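Local coordinates for LINE-1 retrotransposable element ORF1 protein (PDB 2W7A) that binds single-stranded RNA and DNA as a nucleic acid chaperone essential for LINE-1 retrotransposition, the present chain being its central RNA recognition motif domain, at residues Glu23-Leu26 with Gln27-Gln31; Lys75-Met78 with Leu79-Ala82. One frame throughout, in Å; residues are numbered along the deposited sequence. Where two conformers were deposited one is given.

Interaction 1 (Glu23-Leu26 with Gln27-Gln31); sequences ENTL and QDIIQ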
ATOM      1  N   GLU A  23      -3.847  -8.356   1.392  1.00 13.72           N
ATOM      2  CA  GLU A  23      -2.751  -8.622   2.317  1.00 17.75           C
ATOM      3  C   GLU A  23      -1.528  -9.122   1.567  1.00 15.98           C
ATOM      4  O   GLU A  23      -0.402  -8.674   1.837  1.00 17.38           O
ATOM      5  CB  GLU A  23      -3.163  -9.624   3.384  1.00 18.26           C
ATOM      6  CG  GLU A  23      -4.192  -9.038   4.315  1.00 23.12           C
ATOM      7  CD  GLU A  23      -4.850 -10.058   5.273  1.00 36.74           C
ATOM      8  OE1 GLU A  23      -4.548 -11.275   5.209  1.00 40.18           O
ATOM      9  OE2 GLU A  23      -5.669  -9.605   6.096  1.00 40.74           O
ATOM     10  N   ASN A  24      -1.735  -9.992   0.597  1.00 15.46           N
ATOM     11  CA  ASN A  24      -0.639 -10.543  -0.196  1.00 15.95           C
ATOM     12  C   ASN A  24       0.030  -9.456  -1.059  1.00 14.88           C
ATOM     13  O   ASN A  24       1.254  -9.434  -1.236  1.00 17.48           O
ATOM     14  CB  ASN A  24      -1.125 -11.714  -1.079  1.00 19.81           C
ATOM     15  CG  ASN A  24      -1.496 -12.949  -0.280  1.00 23.85           C
ATOM     16  OD1 ASN A  24      -1.229 -13.043   0.930  1.00 26.39           O
ATOM     17  ND2 ASN A  24      -2.143 -13.890  -0.943  1.00 24.93           N
ATOM     18  N   THR A  25      -0.770  -8.531  -1.571  1.00 14.72           N
ATOM     19  CA  THR A  25      -0.277  -7.406  -2.348  1.00 13.63           C
ATOM     20  C   THR A  25       0.680  -6.555  -1.509  1.00 13.07           C
ATOM     21  O   THR A  25       1.744  -6.175  -1.973  1.00 11.71           O
ATOM     22  CB  THR A  25      -1.438  -6.544  -2.870  1.00 17.35           C
ATOM     23  OG1 THR A  25      -2.183  -7.314  -3.798  1.00 20.43           O
ATOM     24  CG2 THR A  25      -0.965  -5.225  -3.552  1.00 17.60           C
ATOM     25  N   LEU A  26       0.321  -6.256  -0.282  1.00 12.43           N
ATOM     26  CA  LEU A  26       1.197  -5.433   0.553  0.70 12.61           C
ATOM     27  C   LEU A  26       2.506  -6.168   0.842  1.00 11.54           C
ATOM     28  O   LEU A  26       3.600  -5.571   0.763  1.00 12.24           O
ATOM     29  CB  LEU A  26       0.512  -4.993   1.864  0.70 16.84           C
ATOM     30  CG  LEU A  26       0.578  -3.502   2.210  0.70 32.38           C
ATOM     31  CD1 LEU A  26       1.975  -3.008   2.491  0.70 21.08           C
ATOM     32  CD2 LEU A  26      -0.048  -2.665   1.093  0.70 43.67           C
ATOM     33  N   GLN A  27       2.395  -7.453   1.142  1.00 11.42           N
ATOM     34  CA  GLN A  27       3.615  -8.217   1.375  0.60 11.53           C
ATOM     35  C   GLN A  27       4.465  -8.285   0.103  1.00 11.48           C
ATOM     36  O   GLN A  27       5.685  -8.184   0.185  1.00 11.25           O
ATOM     37  CB  GLN A  27       3.299  -9.585   1.951  0.60 13.54           C
ATOM     38  CG  GLN A  27       4.541 -10.451   2.221  0.60 12.90           C
ATOM     39  CD  GLN A  27       5.410  -9.950   3.358  0.60 17.84           C
ATOM     40  OE1 GLN A  27       4.984  -9.098   4.158  0.60 19.73           O
ATOM     41  NE2 GLN A  27       6.659 -10.460   3.426  0.60 13.75           N
ATOM     42  N   ASP A  28       3.831  -8.383  -1.051  1.00 11.70           N
ATOM     43  CA  ASP A  28       4.546  -8.394  -2.349  1.00 11.72           C
ATOM     44  C   ASP A  28       5.285  -7.056  -2.533  1.00  9.66           C
ATOM     45  O   ASP A  28       6.432  -7.041  -2.964  1.00 11.43           O
ATOM     46  CB  ASP A  28       3.616  -8.708  -3.525  1.00 13.70           C
ATOM     47  CG  ASP A  28       3.173 -10.160  -3.564  1.00 22.77           C
ATOM     48  OD1 ASP A  28       3.749 -11.013  -2.858  1.00 26.73           O
ATOM     49  OD2 ASP A  28       2.211 -10.421  -4.325  1.00 28.19           O
ATOM     50  N   ILE A  29       4.663  -5.960  -2.110  1.00  9.75           N
ATOM     51  CA  ILE A  29       5.282  -4.654  -2.264  1.00  8.85           C
ATOM     52  C   ILE A  29       6.513  -4.540  -1.365  1.00  8.07           C
ATOM     53  O   ILE A  29       7.584  -4.077  -1.784  1.00  8.90           O
ATOM     54  CB  ILE A  29       4.288  -3.480  -1.992  1.00 10.80           C
ATOM     55  CG1 ILE A  29       3.277  -3.461  -3.150  1.00 11.93           C
ATOM     56  CG2 ILE A  29       5.009  -2.159  -1.867  1.00 13.14           C
ATOM     57  CD1 ILE A  29       2.016  -2.579  -2.825  1.00 14.24           C
ATOM     58  N   ILE A  30       6.385  -5.025  -0.157  1.00  8.05           N
ATOM     59  CA  ILE A  30       7.499  -4.962   0.768  1.00  6.95           C
ATOM     60  C   ILE A  30       8.670  -5.830   0.257  1.00  6.77           C
ATOM     61  O   ILE A  30       9.841  -5.428   0.241  1.00  7.63           O
ATOM     62  CB  ILE A  30       7.053  -5.398   2.174  1.00  9.81           C
ATOM     63  CG1 ILE A  30       6.056  -4.405   2.751  1.00 12.28           C
ATOM     64  CG2 ILE A  30       8.260  -5.578   3.080  1.00 12.38           C
ATOM     65  CD1 ILE A  30       5.357  -4.883   3.997  1.00 18.20           C
ATOM     66  N   GLN A  31       8.363  -7.039  -0.177  1.00  9.03           N
ATOM     67  CA  GLN A  31       9.401  -7.947  -0.657  1.00  8.98           C
ATOM     68  C   GLN A  31      10.050  -7.489  -1.952  1.00  7.89           C
ATOM     69  O   GLN A  31      11.250  -7.734  -2.151  1.00 10.35           O
ATOM     70  CB  GLN A  31       8.823  -9.348  -0.803  1.00 10.01           C
ATOM     71  CG  GLN A  31       8.406  -9.946   0.534  1.00 11.01           C
ATOM     72  CD  GLN A  31       7.857 -11.396   0.445  1.00 12.83           C
ATOM     73  OE1 GLN A  31       7.622 -11.990   1.521  1.00 21.53           O
ATOM     74  NE2 GLN A  31       7.677 -11.937  -0.716  1.00 17.22           N
TER
HETATM   75  O   HOH W   1       0.088  -8.902  -5.353  0.50 22.43           O
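D28 OD2 is gripped by two groups: one water donates to it at 2.8 Å from the water oxygen, and K91 forms a salt bridge with it from beyond the helix. The same water donates to T25 OG1, 3.2 Å from its oxygen, and so links two side chains three residues apart. T25 OG1 also bonds to the carbonyl of K21, one turn earlier. A chi1 of -72° sets CG of D28 beside its own backbone N, 3.1 Å from N24 O. Both carboxylate oxygens are then near a carbonyl oxygen that cannot donate to them; K91 and the water, both on OD2, may lessen the repulsion expected there. N24 O itself accepts the amide of D28, at 2.8 Å from D28 N.

Four such i to i+4 backbone bonds, from Q27, D28, I29 and I30 back to E23, N24, T25 and L26, make this part of helix 19-33. In the RRM fold of this domain, that helix packs against the antiparallel sheet. L26 and I29 form an apolar inner side: both rest on L8 of strand 5-9, and L26 also meets I45 and I48 of strand 45-51. T25, D28 and I29 border L90 of strand 88-90. Within the helix, the methyl CG2 of T25 approaches CD1 of I29 to 4.1 Å, the two side chains running obliquely. In the conformer given, CD1 of L26 lies 4.1 Å from CD1 of I30.

Q27, also in the conformer given, donates one bond from NE2 to Q31 OE1 over 2.6 Å, nearly straight at 167°. The acceptor lies almost in the Q27 amide plane, whereas the donor is tilted 33° from the Q31 carbonyl plane.

Interaction 2 (Lys75-Met78 with Leu79-Ala82); sequences KEKM and LRAA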
ATOM      1  N   LYS A  75       4.874   3.404   9.519  1.00 10.65           N
ATOM      2  CA  LYS A  75       4.301   4.148   8.387  1.00 10.17           C
ATOM      3  C   LYS A  75       5.333   5.132   7.795  1.00 10.40           C
ATOM      4  O   LYS A  75       5.533   5.208   6.588  1.00 11.18           O
ATOM      5  CB  LYS A  75       3.049   4.897   8.774  1.00 10.91           C
ATOM      6  CG  LYS A  75       2.410   5.565   7.719  1.00 14.41           C
ATOM      7  CD  LYS A  75       1.772   6.706   8.142  1.00 20.91           C
ATOM      8  CE  LYS A  75       2.755   7.830   8.138  1.00 22.90           C
ATOM      9  NZ  LYS A  75       2.225   8.998   7.418  1.00 32.08           N
ATOM     10  N   GLU A  76       5.952   5.910   8.668  1.00 10.96           N
ATOM     11  CA  GLU A  76       6.843   6.978   8.216  1.00  8.71           C
ATOM     12  C   GLU A  76       8.102   6.387   7.602  1.00  9.04           C
ATOM     13  O   GLU A  76       8.646   6.955   6.648  1.00 11.19           O
ATOM     14  CB  GLU A  76       7.188   7.907   9.402  1.00  9.18           C
ATOM     15  CG  GLU A  76       5.981   8.703   9.864  1.00 11.03           C
ATOM     16  CD  GLU A  76       6.231   9.700  10.925  1.00 11.94           C
ATOM     17  OE1 GLU A  76       7.417   9.968  11.209  1.00 13.43           O
ATOM     18  OE2 GLU A  76       5.211  10.154  11.531  1.00 12.92           O
ATOM     19  N   LYS A  77       8.596   5.322   8.185  1.00 10.41           N
ATOM     20  CA  LYS A  77       9.770   4.637   7.614  1.00 11.15           C
ATOM     21  C   LYS A  77       9.484   4.178   6.196  1.00 10.34           C
ATOM     22  O   LYS A  77      10.344   4.352   5.281  1.00 12.07           O
ATOM     23  CB  LYS A  77      10.140   3.444   8.480  1.00 14.14           C
ATOM     24  CG  LYS A  77      11.452   2.731   8.139  1.00 21.90           C
ATOM     25  CD  LYS A  77      11.727   1.589   9.172  1.00 32.84           C
ATOM     26  CE  LYS A  77      11.654   2.013  10.625  1.00 43.71           C
ATOM     27  NZ  LYS A  77      10.345   1.691  11.292  1.00 47.55           N
HETATM   28  N   MSE A  78       8.327   3.537   5.950  1.00 11.00           N
HETATM   29  CA  MSE A  78       7.995   3.076   4.610  0.67 11.56           C
HETATM   30  C   MSE A  78       7.875   4.247   3.626  1.00  9.69           C
HETATM   31  O   MSE A  78       8.346   4.181   2.491  1.00 10.98           O
HETATM   32  CB  MSE A  78       6.659   2.316   4.645  0.67 16.77           C
HETATM   33  CG  MSE A  78       6.142   1.961   3.259  0.67 13.88           C
HETATM   34 SE   MSE A  78       5.340   0.197   3.112  0.44 15.53          SE
HETATM   35  CE  MSE A  78       6.867  -0.398   4.037  0.67 10.18           C
ATOM     36  N   LEU A  79       7.226   5.324   4.079  1.00 10.05           N
ATOM     37  CA  LEU A  79       7.082   6.490   3.232  1.00 10.68           C
ATOM     38  C   LEU A  79       8.455   7.085   2.856  1.00  8.71           C
ATOM     39  O   LEU A  79       8.697   7.449   1.694  1.00 10.01           O
ATOM     40  CB  LEU A  79       6.154   7.504   3.844  1.00 12.20           C
ATOM     41  CG  LEU A  79       4.691   7.179   3.815  1.00 15.72           C
ATOM     42  CD1 LEU A  79       3.911   8.209   4.596  1.00 18.13           C
ATOM     43  CD2 LEU A  79       4.169   7.101   2.389  1.00 20.54           C
ATOM     44  N   ARG A  80       9.366   7.193   3.837  1.00  9.43           N
ATOM     45  CA  ARG A  80      10.663   7.776   3.587  1.00 10.05           C
ATOM     46  C   ARG A  80      11.420   6.881   2.632  1.00  9.11           C
ATOM     47  O   ARG A  80      12.127   7.394   1.750  1.00 10.48           O
ATOM     48  CB  ARG A  80      11.470   7.910   4.905  1.00 13.11           C
ATOM     49  CG  ARG A  80      11.122   9.095   5.782  1.00 16.81           C
ATOM     50  CD  ARG A  80      12.321   9.437   6.665  1.00 17.61           C
ATOM     51  NE  ARG A  80      12.806   8.288   7.412  1.00 15.53           N
ATOM     52  CZ  ARG A  80      12.181   7.785   8.477  1.00 13.14           C
ATOM     53  NH1 ARG A  80      11.124   8.380   8.930  1.00 14.64           N
ATOM     54  NH2 ARG A  80      12.686   6.743   9.129  1.00 18.09           N
ATOM     55  N   ALA A  81      11.366   5.571   2.831  1.00  9.22           N
ATOM     56  CA  ALA A  81      12.082   4.643   1.953  1.00  8.97           C
ATOM     57  C   ALA A  81      11.561   4.770   0.509  1.00 10.38           C
ATOM     58  O   ALA A  81      12.325   4.776  -0.452  1.00  9.76           O
ATOM     59  CB  ALA A  81      11.924   3.247   2.479  1.00  9.94           C
ATOM     60  N   ALA A  82      10.243   4.837   0.350  1.00  9.43           N
ATOM     61  CA  ALA A  82       9.653   4.951  -0.981  1.00  8.60           C
ATOM     62  C   ALA A  82      10.151   6.215  -1.643  1.00  7.71           C
ATOM     63  O   ALA A  82      10.501   6.216  -2.867  1.00 11.66           O
ATOM     64  CB  ALA A  82       8.126   4.910  -0.859  1.00 10.97           C
TER
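K75 and L79 meet one turn apart with their side chains running obliquely to each other: the end of the lysine chain reaches the CD1 methyl of L79, with CE at 3.7 Å and NZ at 3.4 Å from that carbon. CG of K75 lies anti to the backbone N (chi1 -176°), and further bends along the chain bring the ammonium end back toward the leucine. L79 CG, in turn, lies 3.5 Å from K75 O, so the leucine packs on the carbonyl that accepts its own amide.

R80 folds back over the preceding turn. K77 CA lies 3.7 Å above one face of its guanidinium, offset toward the rim; E76 O also lies over a face, 3.7 Å from NH1. The kink at chi3 (-53°) turns the flat group over the helix backbone. The selenomethionine M78 is buried, touching F69, L97, F34 and L37; L79 and A82 also reach L97, placing helix 72-85 against the sheet of the RRM fold.

Four i to i+4 amide bonds carry the polar part of the contact, among them A82 N to M78 O at 2.9 Å. No side-chain hydrogen bond or salt bridge joins the segments; E76 OE1 and R80 NH1, 4.6 Å apart, may attract weakly, and the carbonyl E76 O may add a favourable electrostatic term.

In the fold
Interactions 1 and 2 are stretches of two turns or slightly more within helices 19-33 and 72-85, which pack on the antiparallel sheet of the RRM domain. Both are partly buried, but interaction 1 lies nearer the chain centre (8 Å against 11 Å, between centres). In the M78 conformer given they touch through loose packing, CG1 of I30 lying 4.3 Å from CE of M78. The strands beneath differ: 23-31 rests on 5-9, 45-51 and 88-90, whereas 75-82 faces 64-69 and 93-99 and also meets helix 35-40 through L37. Interaction 1 adds a water link and a glutamine-glutamine bond to its backbone bonds; interaction 2 keeps its hydrogen bonds to the backbone.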